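Local coordinates for protein rhamnosidase B (Bacillus sp., PDB 2OKX) that hydrolyses terminal alpha-L-rhamnose from alpha-L-rhamnosides as a member of glycoside hydrolase family 78, probably with inversion of the anomeric configuration, at residues Thr199-Tyr204 with Ile526-Tyr531; Gln209-Val214 with Ala411-Val416; Ala544-Thr549 with Asp823-Tyr828; Phe701-Leu706 with Asp730-Thr735. All coordinates share one frame; numbering follows the deposited sequence.

Contact 1: Thr199-Tyr204 with Ile526-Tyr531; sequences TEEKLY and IRQSTY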
loop_
_atom_site.group_PDB
_atom_site.type_symbol
_atom_site.label_atom_id
_atom_site.label_comp_id
_atom_site.label_asym_id
_atom_site.label_seq_id
_atom_site.Cartn_x
_atom_site.Cartn_y
_atom_site.Cartn_z
ATOM N N THR A 199 -11.567 -12.461 0.354
ATOM C CA THR A 199 -11.836 -13.382 -0.734
ATOM C C THR A 199 -10.501 -13.957 -1.175
ATOM O O THR A 199 -9.444 -13.514 -0.745
ATOM C CB THR A 199 -12.404 -12.661 -1.975
ATOM O OG1 THR A 199 -11.372 -11.852 -2.551
ATOM C CG2 THR A 199 -13.576 -11.775 -1.611
ATOM N N GLU A 200 -10.566 -14.964 -2.028
ATOM C CA GLU A 200 -9.378 -15.542 -2.622
ATOM C C GLU A 200 -9.905 -16.316 -3.814
ATOM O O GLU A 200 -10.441 -17.414 -3.672
ATOM C CB GLU A 200 -8.603 -16.447 -1.656
ATOM C CG GLU A 200 -7.294 -16.948 -2.287
ATOM C CD GLU A 200 -6.179 -17.231 -1.282
ATOM O OE1 GLU A 200 -5.261 -18.002 -1.628
ATOM O OE2 GLU A 200 -6.207 -16.676 -0.161
ATOM N N GLU A 201 -9.803 -15.707 -4.992
ATOM C CA GLU A 201 -10.297 -16.354 -6.192
ATOM C C GLU A 201 -9.240 -16.452 -7.269
ATOM O O GLU A 201 -8.560 -15.479 -7.608
ATOM C CB GLU A 201 -11.561 -15.653 -6.720
ATOM C CG GLU A 201 -11.389 -14.259 -7.275
ATOM C CD GLU A 201 -12.727 -13.606 -7.646
ATOM O OE1 GLU A 201 -13.451 -14.136 -8.514
ATOM O OE2 GLU A 201 -13.056 -12.552 -7.065
ATOM N N LYS A 202 -9.105 -17.661 -7.788
ATOM C CA LYS A 202 -8.134 -17.955 -8.822
ATOM C C LYS A 202 -8.583 -17.339 -10.132
ATOM O O LYS A 202 -9.655 -17.659 -10.646
ATOM C CB LYS A 202 -7.995 -19.466 -8.964
ATOM C CG LYS A 202 -6.904 -19.923 -9.898
ATOM C CD LYS A 202 -6.811 -21.437 -9.846
ATOM C CE LYS A 202 -5.707 -21.972 -10.738
ATOM N NZ LYS A 202 -5.612 -23.454 -10.589
ATOM N N LEU A 203 -7.760 -16.441 -10.655
ATOM C CA LEU A 203 -8.050 -15.774 -11.913
ATOM C C LEU A 203 -6.888 -15.993 -12.868
ATOM O O LEU A 203 -5.725 -15.825 -12.494
ATOM C CB LEU A 203 -8.259 -14.273 -11.682
ATOM C CG LEU A 203 -9.426 -13.896 -10.769
ATOM C CD1 LEU A 203 -9.437 -12.388 -10.545
ATOM C CD2 LEU A 203 -10.736 -14.372 -11.397
ATOM N N TYR A 204 -7.203 -16.394 -14.095
ATOM C CA TYR A 204 -6.177 -16.618 -15.096
ATOM C C TYR A 204 -5.869 -15.312 -15.820
ATOM O O TYR A 204 -6.692 -14.399 -15.835
ATOM C CB TYR A 204 -6.626 -17.682 -16.102
ATOM C CG TYR A 204 -6.633 -19.079 -15.530
ATOM C CD1 TYR A 204 -7.676 -19.516 -14.711
ATOM C CD2 TYR A 204 -5.563 -19.945 -15.757
ATOM C CE1 TYR A 204 -7.647 -20.783 -14.128
ATOM C CE2 TYR A 204 -5.524 -21.210 -15.179
ATOM C CZ TYR A 204 -6.562 -21.620 -14.367
ATOM O OH TYR A 204 -6.507 -22.859 -13.774
ATOM N N ILE A 526 -3.118 -15.691 -10.718
ATOM C CA ILE A 526 -3.080 -14.943 -9.474
ATOM C C ILE A 526 -4.320 -15.283 -8.671
ATOM O O ILE A 526 -5.401 -15.468 -9.232
ATOM C CB ILE A 526 -3.037 -13.404 -9.698
ATOM C CG1 ILE A 526 -2.801 -12.706 -8.354
ATOM C CG2 ILE A 526 -4.356 -12.904 -10.326
ATOM C CD1 ILE A 526 -2.563 -11.203 -8.446
ATOM N N ARG A 527 -4.159 -15.425 -7.361
ATOM C CA ARG A 527 -5.307 -15.680 -6.512
ATOM C C ARG A 527 -5.609 -14.297 -5.962
ATOM O O ARG A 527 -4.974 -13.837 -5.008
ATOM C CB ARG A 527 -4.963 -16.674 -5.393
ATOM C CG ARG A 527 -4.629 -18.077 -5.915
ATOM C CD ARG A 527 -4.350 -19.076 -4.790
ATOM N NE ARG A 527 -5.549 -19.360 -4.008
ATOM C CZ ARG A 527 -6.528 -20.174 -4.394
ATOM N NH1 ARG A 527 -6.459 -20.810 -5.559
ATOM N NH2 ARG A 527 -7.589 -20.338 -3.619
ATOM N N GLN A 528 -6.546 -13.610 -6.604
ATOM C CA GLN A 528 -6.915 -12.264 -6.180
ATOM C C GLN A 528 -7.551 -12.320 -4.807
ATOM O O GLN A 528 -8.313 -13.238 -4.505
ATOM C CB GLN A 528 -7.880 -11.624 -7.186
ATOM C CG GLN A 528 -8.326 -10.219 -6.796
ATOM C CD GLN A 528 -8.936 -9.467 -7.959
ATOM O OE1 GLN A 528 -8.244 -9.106 -8.910
ATOM N NE2 GLN A 528 -10.239 -9.240 -7.898
ATOM N N SER A 529 -7.235 -11.332 -3.977
ATOM C CA SER A 529 -7.759 -11.285 -2.618
ATOM C C SER A 529 -8.127 -9.870 -2.191
ATOM O O SER A 529 -7.276 -8.985 -2.173
ATOM C CB SER A 529 -6.719 -11.851 -1.644
ATOM O OG SER A 529 -7.141 -11.688 -0.299
ATOM N N THR A 530 -9.396 -9.661 -1.848
ATOM C CA THR A 530 -9.858 -8.354 -1.399
ATOM C C THR A 530 -10.914 -8.532 -0.321
ATOM O O THR A 530 -11.319 -9.650 -0.008
ATOM C CB THR A 530 -10.525 -7.543 -2.538
ATOM O OG1 THR A 530 -11.808 -8.114 -2.835
ATOM C CG2 THR A 530 -9.668 -7.570 -3.802
ATOM N N TYR A 531 -11.359 -7.418 0.244
ATOM C CA TYR A 531 -12.412 -7.454 1.239
ATOM C C TYR A 531 -13.590 -8.045 0.465
ATOM O O TYR A 531 -13.697 -7.840 -0.743
ATOM C CB TYR A 531 -12.731 -6.032 1.712
ATOM C CG TYR A 531 -13.734 -5.973 2.840
ATOM C CD1 TYR A 531 -15.104 -5.889 2.581
ATOM C CD2 TYR A 531 -13.314 -6.036 4.170
ATOM C CE1 TYR A 531 -16.030 -5.868 3.621
ATOM C CE2 TYR A 531 -14.228 -6.023 5.217
ATOM C CZ TYR A 531 -15.583 -5.937 4.937
ATOM O OH TYR A 531 -16.487 -5.910 5.974
#
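Chi1 of Glu-200, at -175°, swings CG to the far side of CB from the residue's own N, and the chain runs out extended; Arg-527 instead bends at chi3 (68°), which turns NE back to meet the carboxylate. Glu-200 OE1 lies 2.8 Å from Arg-527 NE, in the guanidinium plane, and accepts that hydrogen on its anti lone pair. The result is a salt bridge through NE, with carboxylate and guanidinium planes turned 59° apart. Glu-200 OE2 has a second partner in Arg-61. Strand 201-203 pairs antiparallel with strand 520-528, which also pairs with 427-428 and 450-457 in a beta-sheet region, probably the concanavalin-like sandwich. Leu-203 N to Ile-526 O (2.9 Å) and Ile-526 N to Leu-203 O (3.2 Å) close one hydrogen-bonded pair, and Glu-201 with Gln-528 forms the next. Replacing Arg-527 by an alanine would probably leave Glu-200 OE1 without its charged mate and open a gap beside Lys-202 CB. On the other face, Leu-203 CD1 rests 3.8 Å from Gln-528 CB; the amide end of Gln-528 turns to Arg-447. Ahead of strand 201-203 and beyond the end of 520-528, Thr-199 is gripped twice: its N donates to Thr-530 O at 2.8 Å, while its OG1 receives Thr-530 N at 3.0 Å. Lys-202, on the same face as Arg-527, sends NZ to Glu-523.

Contact 2: Gln209-Val214 with Ala411-Val416; sequences QSLSRV and AVPRSV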
loop_
_atom_site.group_PDB
_atom_site.type_symbol
_atom_site.label_atom_id
_atom_site.label_comp_id
_atom_site.label_asym_id
_atom_site.label_seq_id
_atom_site.Cartn_x
_atom_site.Cartn_y
_atom_site.Cartn_z
ATOM N N GLN A 209 1.908 -10.929 -23.525
ATOM C CA GLN A 209 2.319 -9.755 -24.272
ATOM C C GLN A 209 3.583 -9.951 -25.092
ATOM O O GLN A 209 3.683 -9.437 -26.203
ATOM C CB GLN A 209 2.513 -8.584 -23.314
ATOM C CG GLN A 209 2.979 -7.311 -23.992
ATOM C CD GLN A 209 3.068 -6.162 -23.019
ATOM O OE1 GLN A 209 2.055 -5.709 -22.485
ATOM N NE2 GLN A 209 4.281 -5.688 -22.772
ATOM N N SER A 210 4.548 -10.686 -24.551
ATOM C CA SER A 210 5.794 -10.908 -25.274
ATOM C C SER A 210 6.628 -12.034 -24.694
ATOM O O SER A 210 6.377 -12.515 -23.586
ATOM C CB SER A 210 6.639 -9.632 -25.261
ATOM O OG SER A 210 7.061 -9.326 -23.939
ATOM N N LEU A 211 7.622 -12.449 -25.474
ATOM C CA LEU A 211 8.565 -13.478 -25.070
ATOM C C LEU A 211 9.902 -12.932 -25.542
ATOM O O LEU A 211 10.006 -12.408 -26.648
ATOM C CB LEU A 211 8.257 -14.821 -25.746
ATOM C CG LEU A 211 9.136 -15.984 -25.258
ATOM C CD1 LEU A 211 8.438 -17.311 -25.490
ATOM C CD2 LEU A 211 10.475 -15.947 -25.964
ATOM N N SER A 212 10.923 -13.025 -24.700
ATOM C CA SER A 212 12.225 -12.499 -25.076
ATOM C C SER A 212 13.352 -13.371 -24.560
ATOM O O SER A 212 13.190 -14.097 -23.581
ATOM C CB SER A 212 12.416 -11.090 -24.502
ATOM O OG SER A 212 11.378 -10.202 -24.887
ATOM N N ARG A 213 14.489 -13.301 -25.241
ATOM C CA ARG A 213 15.676 -14.019 -24.804
ATOM C C ARG A 213 16.412 -12.919 -24.051
ATOM O O ARG A 213 16.719 -11.872 -24.622
ATOM C CB ARG A 213 16.513 -14.499 -25.995
ATOM C CG ARG A 213 17.826 -15.171 -25.579
ATOM C CD ARG A 213 18.546 -15.796 -26.779
ATOM N NE ARG A 213 19.039 -14.801 -27.727
ATOM C CZ ARG A 213 20.300 -14.376 -27.781
ATOM N NH1 ARG A 213 21.203 -14.861 -26.941
ATOM N NH2 ARG A 213 20.660 -13.471 -28.681
ATOM N N VAL A 214 16.680 -13.137 -22.771
ATOM C CA VAL A 214 17.334 -12.103 -21.980
ATOM C C VAL A 214 18.477 -12.592 -21.093
ATOM O O VAL A 214 18.671 -13.792 -20.910
ATOM C CB VAL A 214 16.299 -11.395 -21.075
ATOM C CG1 VAL A 214 15.102 -10.928 -21.910
ATOM C CG2 VAL A 214 15.833 -12.347 -19.980
ATOM N N ALA A 411 8.887 -13.790 -31.371
ATOM C CA ALA A 411 7.449 -13.968 -31.541
ATOM C C ALA A 411 6.986 -15.005 -30.524
ATOM O O ALA A 411 7.707 -15.960 -30.232
ATOM C CB ALA A 411 7.139 -14.440 -32.959
ATOM N N VAL A 412 5.791 -14.816 -29.972
ATOM C CA VAL A 412 5.264 -15.762 -28.992
ATOM C C VAL A 412 4.701 -17.007 -29.680
ATOM O O VAL A 412 3.806 -16.905 -30.516
ATOM C CB VAL A 412 4.134 -15.129 -28.143
ATOM C CG1 VAL A 412 3.619 -16.137 -27.135
ATOM C CG2 VAL A 412 4.640 -13.883 -27.434
ATOM N N PRO A 413 5.224 -18.198 -29.343
ATOM C CA PRO A 413 4.747 -19.450 -29.946
ATOM C C PRO A 413 3.347 -19.778 -29.425
ATOM O O PRO A 413 3.059 -19.559 -28.250
ATOM C CB PRO A 413 5.772 -20.480 -29.476
ATOM C CG PRO A 413 6.998 -19.657 -29.185
ATOM C CD PRO A 413 6.415 -18.447 -28.516
ATOM N N ARG A 414 2.486 -20.310 -30.288
ATOM C CA ARG A 414 1.125 -20.650 -29.881
ATOM C C ARG A 414 1.097 -21.522 -28.634
ATOM O O ARG A 414 0.282 -21.304 -27.743
ATOM C CB ARG A 414 0.379 -21.362 -31.018
ATOM C CG ARG A 414 -0.972 -21.961 -30.603
ATOM C CD ARG A 414 -1.906 -20.912 -29.989
ATOM N NE ARG A 414 -3.167 -21.497 -29.526
ATOM C CZ ARG A 414 -3.314 -22.178 -28.391
ATOM N NH1 ARG A 414 -4.501 -22.678 -28.067
ATOM N NH2 ARG A 414 -2.285 -22.347 -27.569
ATOM N N SER A 415 1.990 -22.505 -28.567
ATOM C CA SER A 415 2.043 -23.410 -27.420
ATOM C C SER A 415 2.091 -22.682 -26.087
ATOM O O SER A 415 1.398 -23.050 -25.137
ATOM C CB SER A 415 3.269 -24.326 -27.510
ATOM O OG SER A 415 3.425 -25.075 -26.312
ATOM N N VAL A 416 2.921 -21.647 -26.018
ATOM C CA VAL A 416 3.084 -20.889 -24.788
ATOM C C VAL A 416 1.779 -20.300 -24.262
ATOM O O VAL A 416 1.603 -20.162 -23.051
ATOM C CB VAL A 416 4.126 -19.761 -24.982
ATOM C CG1 VAL A 416 4.351 -19.019 -23.670
ATOM C CG2 VAL A 416 5.430 -20.357 -25.474
#
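Leu-211 and Val-412 meet through apolar contact, and no hydrogen bond links the two segments. The CA-CA separation of this pair is 5.6 Å, and the CB of Leu-211 is directed at the 411-416 segment. Two groups of contacts can be told apart. The first is made by one methyl against strand backbone: Val-412 CG2 lies 3.8 Å from Leu-211 N and 3.9 Å from Ser-210 CA. With chi1 at -180°, Val-412 turns CG1 away from its own N, while CG2 sits beside that N and does the touching. The second group is side chain on side chain. Val-412 CG2 approaches Leu-211 CB at 4.1 Å. Leu-211 CD1 reaches Pro-413 CD at 3.8 Å, the two side chains crossing at about a right angle, and the same methyl comes to 4.3 Å from Val-416 CG2. Among backbone bonds, Val-416 N to Pro-413 O is weak at 3.1 Å, consistent with a loosely wound turn. Pro-430 and Phe-432 also touch the Leu-211 side chain, adding loop residues to the apolar group around it. The chain continues past the end of strand 406-410, lays Val-412 and Pro-413 against Leu-211, and enters the short helix 414-417. Loop and helix thus cover Leu-211 at a mixed sheet where 207-215 lies between antiparallel neighbours 406-410 and 436-443, probably part of the concanavalin-like beta region.

Contact 3: Ala544-Thr549 with Asp823-Tyr828; sequences ALLNAT and DIRRNY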
loop_
_atom_site.group_PDB
_atom_site.type_symbol
_atom_site.label_atom_id
_atom_site.label_comp_id
_atom_site.label_asym_id
_atom_site.label_seq_id
_atom_site.Cartn_x
_atom_site.Cartn_y
_atom_site.Cartn_z
ATOM N N ALA A 544 -20.403 6.867 -22.909
ATOM C CA ALA A 544 -19.523 5.714 -22.721
ATOM C C ALA A 544 -18.226 6.039 -21.977
ATOM O O ALA A 544 -17.695 5.196 -21.255
ATOM C CB ALA A 544 -19.206 5.079 -24.072
ATOM N N LEU A 545 -17.704 7.251 -22.149
ATOM C CA LEU A 545 -16.473 7.629 -21.455
ATOM C C LEU A 545 -16.730 7.662 -19.948
ATOM O O LEU A 545 -15.942 7.133 -19.153
ATOM C CB LEU A 545 -15.975 8.994 -21.946
ATOM C CG LEU A 545 -14.804 9.645 -21.195
ATOM C CD1 LEU A 545 -13.657 8.655 -21.047
ATOM C CD2 LEU A 545 -14.337 10.888 -21.950
ATOM N N LEU A 546 -17.839 8.275 -19.549
ATOM C CA LEU A 546 -18.169 8.331 -18.133
ATOM C C LEU A 546 -18.368 6.919 -17.582
ATOM O O LEU A 546 -17.960 6.635 -16.460
ATOM C CB LEU A 546 -19.428 9.176 -17.909
ATOM C CG LEU A 546 -19.229 10.676 -18.168
ATOM C CD1 LEU A 546 -20.556 11.428 -17.947
ATOM C CD2 LEU A 546 -18.153 11.216 -17.230
ATOM N N ASN A 547 -18.984 6.038 -18.369
ATOM C CA ASN A 547 -19.197 4.657 -17.930
ATOM C C ASN A 547 -17.861 3.984 -17.636
ATOM O O ASN A 547 -17.726 3.245 -16.657
ATOM C CB ASN A 547 -19.921 3.838 -18.995
ATOM C CG ASN A 547 -21.346 4.285 -19.194
ATOM O OD1 ASN A 547 -21.900 5.006 -18.362
ATOM N ND2 ASN A 547 -21.954 3.855 -20.296
ATOM N N ALA A 548 -16.879 4.242 -18.492
ATOM C CA ALA A 548 -15.558 3.655 -18.314
ATOM C C ALA A 548 -14.860 4.237 -17.089
ATOM O O ALA A 548 -14.142 3.525 -16.392
ATOM C CB ALA A 548 -14.711 3.883 -19.567
ATOM N N THR A 549 -15.064 5.526 -16.815
ATOM C CA THR A 549 -14.423 6.140 -15.661
ATOM C C THR A 549 -15.014 5.545 -14.390
ATOM O O THR A 549 -14.309 5.376 -13.397
ATOM C CB THR A 549 -14.584 7.693 -15.630
ATOM O OG1 THR A 549 -15.949 8.041 -15.368
ATOM C CG2 THR A 549 -14.151 8.306 -16.961
ATOM N N ASP A 823 -14.742 17.939 -16.393
ATOM C CA ASP A 823 -13.453 17.766 -15.737
ATOM C C ASP A 823 -13.150 16.270 -15.652
ATOM O O ASP A 823 -12.031 15.834 -15.929
ATOM C CB ASP A 823 -13.469 18.367 -14.329
ATOM C CG ASP A 823 -12.073 18.503 -13.740
ATOM O OD1 ASP A 823 -11.420 19.540 -13.987
ATOM O OD2 ASP A 823 -11.621 17.569 -13.042
ATOM N N ILE A 824 -14.151 15.485 -15.263
ATOM C CA ILE A 824 -13.978 14.044 -15.163
ATOM C C ILE A 824 -13.595 13.485 -16.532
ATOM O O ILE A 824 -12.647 12.706 -16.651
ATOM C CB ILE A 824 -15.274 13.364 -14.650
ATOM C CG1 ILE A 824 -15.475 13.698 -13.169
ATOM C CG2 ILE A 824 -15.199 11.851 -14.843
ATOM C CD1 ILE A 824 -16.804 13.234 -12.603
ATOM N N ARG A 825 -14.322 13.894 -17.566
ATOM C CA ARG A 825 -14.039 13.432 -18.920
ATOM C C ARG A 825 -12.587 13.700 -19.312
ATOM O O ARG A 825 -11.909 12.821 -19.834
ATOM C CB ARG A 825 -14.966 14.122 -19.922
ATOM C CG ARG A 825 -16.399 13.615 -19.881
ATOM C CD ARG A 825 -17.370 14.619 -20.468
ATOM N NE ARG A 825 -18.716 14.061 -20.556
ATOM C CZ ARG A 825 -19.833 14.779 -20.505
ATOM N NH1 ARG A 825 -19.777 16.097 -20.357
ATOM N NH2 ARG A 825 -21.006 14.173 -20.613
ATOM N N ARG A 826 -12.117 14.914 -19.051
ATOM C CA ARG A 826 -10.752 15.288 -19.400
ATOM C C ARG A 826 -9.698 14.565 -18.573
ATOM O O ARG A 826 -8.798 13.918 -19.118
ATOM C CB ARG A 826 -10.563 16.803 -19.253
ATOM C CG ARG A 826 -9.108 17.255 -19.368
ATOM C CD ARG A 826 -8.954 18.778 -19.422
ATOM N NE ARG A 826 -9.720 19.470 -18.388
ATOM C CZ ARG A 826 -10.966 19.907 -18.549
ATOM N NH1 ARG A 826 -11.586 19.724 -19.706
ATOM N NH2 ARG A 826 -11.591 20.522 -17.554
ATOM N N ASN A 827 -9.822 14.666 -17.257
ATOM C CA ASN A 827 -8.845 14.077 -16.357
ATOM C C ASN A 827 -8.816 12.569 -16.229
ATOM O O ASN A 827 -7.741 11.980 -16.120
ATOM C CB ASN A 827 -8.964 14.735 -14.987
ATOM C CG ASN A 827 -8.449 16.156 -15.000
ATOM O OD1 ASN A 827 -7.365 16.416 -15.523
ATOM N ND2 ASN A 827 -9.214 17.082 -14.434
ATOM N N TYR A 828 -9.979 11.933 -16.230
ATOM C CA TYR A 828 -9.994 10.486 -16.145
ATOM C C TYR A 828 -9.873 9.936 -17.560
ATOM O O TYR A 828 -9.365 8.833 -17.766
ATOM C CB TYR A 828 -11.266 10.013 -15.442
ATOM C CG TYR A 828 -11.223 10.299 -13.958
ATOM C CD1 TYR A 828 -10.780 9.329 -13.053
ATOM C CD2 TYR A 828 -11.574 11.558 -13.456
ATOM C CE1 TYR A 828 -10.686 9.607 -11.688
ATOM C CE2 TYR A 828 -11.482 11.844 -12.096
ATOM C CZ TYR A 828 -11.039 10.866 -11.219
ATOM O OH TYR A 828 -10.947 11.143 -9.874
#
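Leu-546 and Ile-824 form the apolar middle of this helix pair, where Leu-546 CD2 lies 3.9 Å from Ile-824 CG2 and the side chains cross at about a right angle. The segment axes approach to 9.9 Å at 64°, a steep crossing that concentrates contact on a few residues. Further apolar contacts lie to both sides: Leu-545 CD2 is 3.9 Å from Arg-825 CB, and Thr-549 CG2 meets Tyr-828 CB at 3.7 Å. The same Leu-545 methyl also rests against a backbone carbonyl, 3.8 Å from Arg-825 O. Chi1 of 69° sets Thr-549 OG1 between its own N and carbonyl carbon, where it donates to Leu-546 O at 2.7 Å and leaves CG2 to touch Tyr-828 CB. A mixed contact joins the groups: the long arm of Arg-825, extended from CG to NE, crosses Leu-546 at a slant, and Leu-546 CD1 comes to 3.9 Å from Arg-825 NH2, oblique to the guanidinium plane. An alanine in place of Leu-546 would probably open a gap between Ile-824 and the arm of Arg-825, stripping apolar cover from its CG and NE. The carboxylate partners of Arg-825 lie outside the two segments: NE bridges to Asp-543, NH1 to Asp-822 and NH2 to Asp-897. Both helices belong to the six-hairpin glycosidase domain, an alpha/alpha barrel, and Pro-868 of helix 868-876 packs against Thr-549, Ile-824 and Tyr-828. Apolar groups thus pack the helices, the Arg-825 to Asp-543 bridge adds a charged tie at the start of helix 544-559, and the three acids probably balance the guanidinium charge and fix its rotation.

Contact 4: Phe701-Leu706 with Asp730-Thr735; sequences FLVKAL and DLLAET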
loop_
_atom_site.group_PDB
_atom_site.type_symbol
_atom_site.label_atom_id
_atom_site.label_comp_id
_atom_site.label_asym_id
_atom_site.label_seq_id
_atom_site.Cartn_x
_atom_site.Cartn_y
_atom_site.Cartn_z
ATOM N N PHE A 701 -9.435 23.442 7.296
ATOM C CA PHE A 701 -10.005 22.143 7.626
ATOM C C PHE A 701 -10.195 21.964 9.131
ATOM O O PHE A 701 -11.059 21.205 9.565
ATOM C CB PHE A 701 -9.137 21.014 7.053
ATOM C CG PHE A 701 -9.482 20.646 5.631
ATOM C CD1 PHE A 701 -8.486 20.511 4.668
ATOM C CD2 PHE A 701 -10.806 20.420 5.259
ATOM C CE1 PHE A 701 -8.798 20.157 3.356
ATOM C CE2 PHE A 701 -11.130 20.064 3.947
ATOM C CZ PHE A 701 -10.122 19.933 2.993
ATOM N N LEU A 702 -9.397 22.661 9.933
ATOM C CA LEU A 702 -9.550 22.555 11.381
ATOM C C LEU A 702 -10.892 23.174 11.769
ATOM O O LEU A 702 -11.596 22.666 12.642
ATOM C CB LEU A 702 -8.412 23.280 12.106
ATOM C CG LEU A 702 -8.500 23.311 13.639
ATOM C CD1 LEU A 702 -8.761 21.918 14.192
ATOM C CD2 LEU A 702 -7.203 23.871 14.205
ATOM N N VAL A 703 -11.244 24.270 11.110
ATOM C CA VAL A 703 -12.514 24.932 11.381
ATOM C C VAL A 703 -13.645 23.942 11.126
ATOM O O VAL A 703 -14.479 23.697 12.001
ATOM C CB VAL A 703 -12.714 26.160 10.466
ATOM C CG1 VAL A 703 -14.119 26.728 10.650
ATOM C CG2 VAL A 703 -11.669 27.222 10.787
ATOM N N LYS A 704 -13.657 23.359 9.930
ATOM C CA LYS A 704 -14.697 22.403 9.567
ATOM C C LYS A 704 -14.692 21.172 10.467
ATOM O O LYS A 704 -15.749 20.635 10.793
ATOM C CB LYS A 704 -14.553 21.970 8.105
ATOM C CG LYS A 704 -15.701 21.086 7.630
ATOM C CD LYS A 704 -15.487 20.580 6.219
ATOM C CE LYS A 704 -16.498 19.491 5.876
ATOM N NZ LYS A 704 -16.181 18.838 4.577
ATOM N N ALA A 705 -13.503 20.722 10.864
ATOM C CA ALA A 705 -13.386 19.556 11.733
ATOM C C ALA A 705 -14.024 19.860 13.087
ATOM O O ALA A 705 -14.731 19.031 13.656
ATOM C CB ALA A 705 -11.922 19.182 11.916
ATOM N N LEU A 706 -13.765 21.058 13.599
ATOM C CA LEU A 706 -14.322 21.482 14.880
ATOM C C LEU A 706 -15.845 21.481 14.821
ATOM O O LEU A 706 -16.515 21.109 15.784
ATOM C CB LEU A 706 -13.821 22.885 15.225
ATOM C CG LEU A 706 -12.340 22.974 15.597
ATOM C CD1 LEU A 706 -11.860 24.412 15.493
ATOM C CD2 LEU A 706 -12.149 22.419 17.002
ATOM N N ASP A 730 -15.398 29.621 15.177
ATOM C CA ASP A 730 -15.761 30.972 14.760
ATOM C C ASP A 730 -14.559 31.899 14.871
ATOM O O ASP A 730 -14.260 32.657 13.948
ATOM C CB ASP A 730 -16.904 31.508 15.626
ATOM C CG ASP A 730 -18.227 30.832 15.327
ATOM O OD1 ASP A 730 -18.305 29.593 15.450
ATOM O OD2 ASP A 730 -19.191 31.541 14.969
ATOM N N LEU A 731 -13.877 31.837 16.010
ATOM C CA LEU A 731 -12.705 32.666 16.248
ATOM C C LEU A 731 -11.642 32.381 15.196
ATOM O O LEU A 731 -11.028 33.302 14.652
ATOM C CB LEU A 731 -12.129 32.389 17.640
ATOM C CG LEU A 731 -13.019 32.729 18.840
ATOM C CD1 LEU A 731 -12.316 32.329 20.126
ATOM C CD2 LEU A 731 -13.333 34.218 18.845
ATOM N N LEU A 732 -11.435 31.098 14.909
ATOM C CA LEU A 732 -10.443 30.692 13.924
ATOM C C LEU A 732 -10.839 31.193 12.538
ATOM O O LEU A 732 -10.031 31.796 11.834
ATOM C CB LEU A 732 -10.310 29.166 13.904
ATOM C CG LEU A 732 -8.910 28.591 13.643
ATOM C CD1 LEU A 732 -9.031 27.111 13.302
ATOM C CD2 LEU A 732 -8.227 29.339 12.511
ATOM N N ALA A 733 -12.088 30.945 12.151
ATOM C CA ALA A 733 -12.581 31.377 10.846
ATOM C C ALA A 733 -12.403 32.881 10.648
ATOM O O ALA A 733 -11.994 33.333 9.578
ATOM C CB ALA A 733 -14.056 30.999 10.694
ATOM N N GLU A 734 -12.714 33.654 11.684
ATOM C CA GLU A 734 -12.586 35.106 11.614
ATOM C C GLU A 734 -11.124 35.522 11.454
ATOM O O GLU A 734 -10.795 36.379 10.632
ATOM C CB GLU A 734 -13.174 35.744 12.874
ATOM C CG GLU A 734 -13.240 37.263 12.822
ATOM C CD GLU A 734 -13.772 37.868 14.109
ATOM O OE1 GLU A 734 -13.921 39.108 14.167
ATOM O OE2 GLU A 734 -14.039 37.104 15.061
ATOM N N THR A 735 -10.248 34.910 12.245
ATOM C CA THR A 735 -8.824 35.213 12.182
ATOM C C THR A 735 -8.300 34.886 10.789
ATOM O O THR A 735 -7.505 35.637 10.220
ATOM C CB THR A 735 -8.035 34.392 13.221
ATOM O OG1 THR A 735 -8.555 34.651 14.531
ATOM C CG2 THR A 735 -6.560 34.766 13.188
#
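The CB of Leu-732 is directed at the 701-706 helix, and its CD1 methyl makes the closest contacts. Val-703 CG2 is nearest to it at 3.6 Å, the two side chains crossing obliquely. From another direction Leu-702 CD2 approaches Leu-732 CD1 at 3.8 Å, here crossing at about a right angle, and Leu-706 CD1 stands at 4.5 Å from the same methyl. Asn-699, one turn before Leu-702, also touches Leu-732. Residues 699, 702, 703 and 706 have the i, i+3, i+4, i+7 spacing of a hole, so Leu-732 enters as a knob in the sense of knobs-into-holes packing. Its chi1, -145°, is well off a staggered value while it fills that position. Val-703 has a second task: its CG1 faces Ala-733 CB at 4.3 Å, and the small alanine accompanies the nearest backbone approach, Val-703 CA to Ala-733 CA at 6.5 Å. The segment axes come to 9.3 Å at 158°, close to antiparallel, as expected for an alpha-hairpin of consecutive helices (696-715 and 723-739) in the alpha/alpha barrel domain. Phe-631 of helix 627-644 packs on Leu-702 beyond the pair. Every residue that touches across this contact is buried, and no hydrogen bond or salt bridge crosses it. Cohesion between the segments thus rests on hydrophobic burial and on the shape match of one leucine to its hole.

In the fold
The four contacts divide between two parts of the chain. Contacts 1 and 2 share the beta-rich part: strands 201-203 and 207-215 follow one another, yet belong to different sheets, and the contact centres lie 26 Å apart. Contact 2 falls within the 321 residues between the segments of contact 1. Contacts 3 and 4 come later, both in the six-hairpin glycosidase domain, with centres 35 Å apart; the hairpin of contact 4 lies within the span that contact 3 brings together. Contacts 2 and 4, 61 Å between centres, stand on opposite sides of the chain's centre. Contact 1 joins residues 199-204 to 526-531, just ahead of the helical domain in the chain, consistent with a modular enzyme.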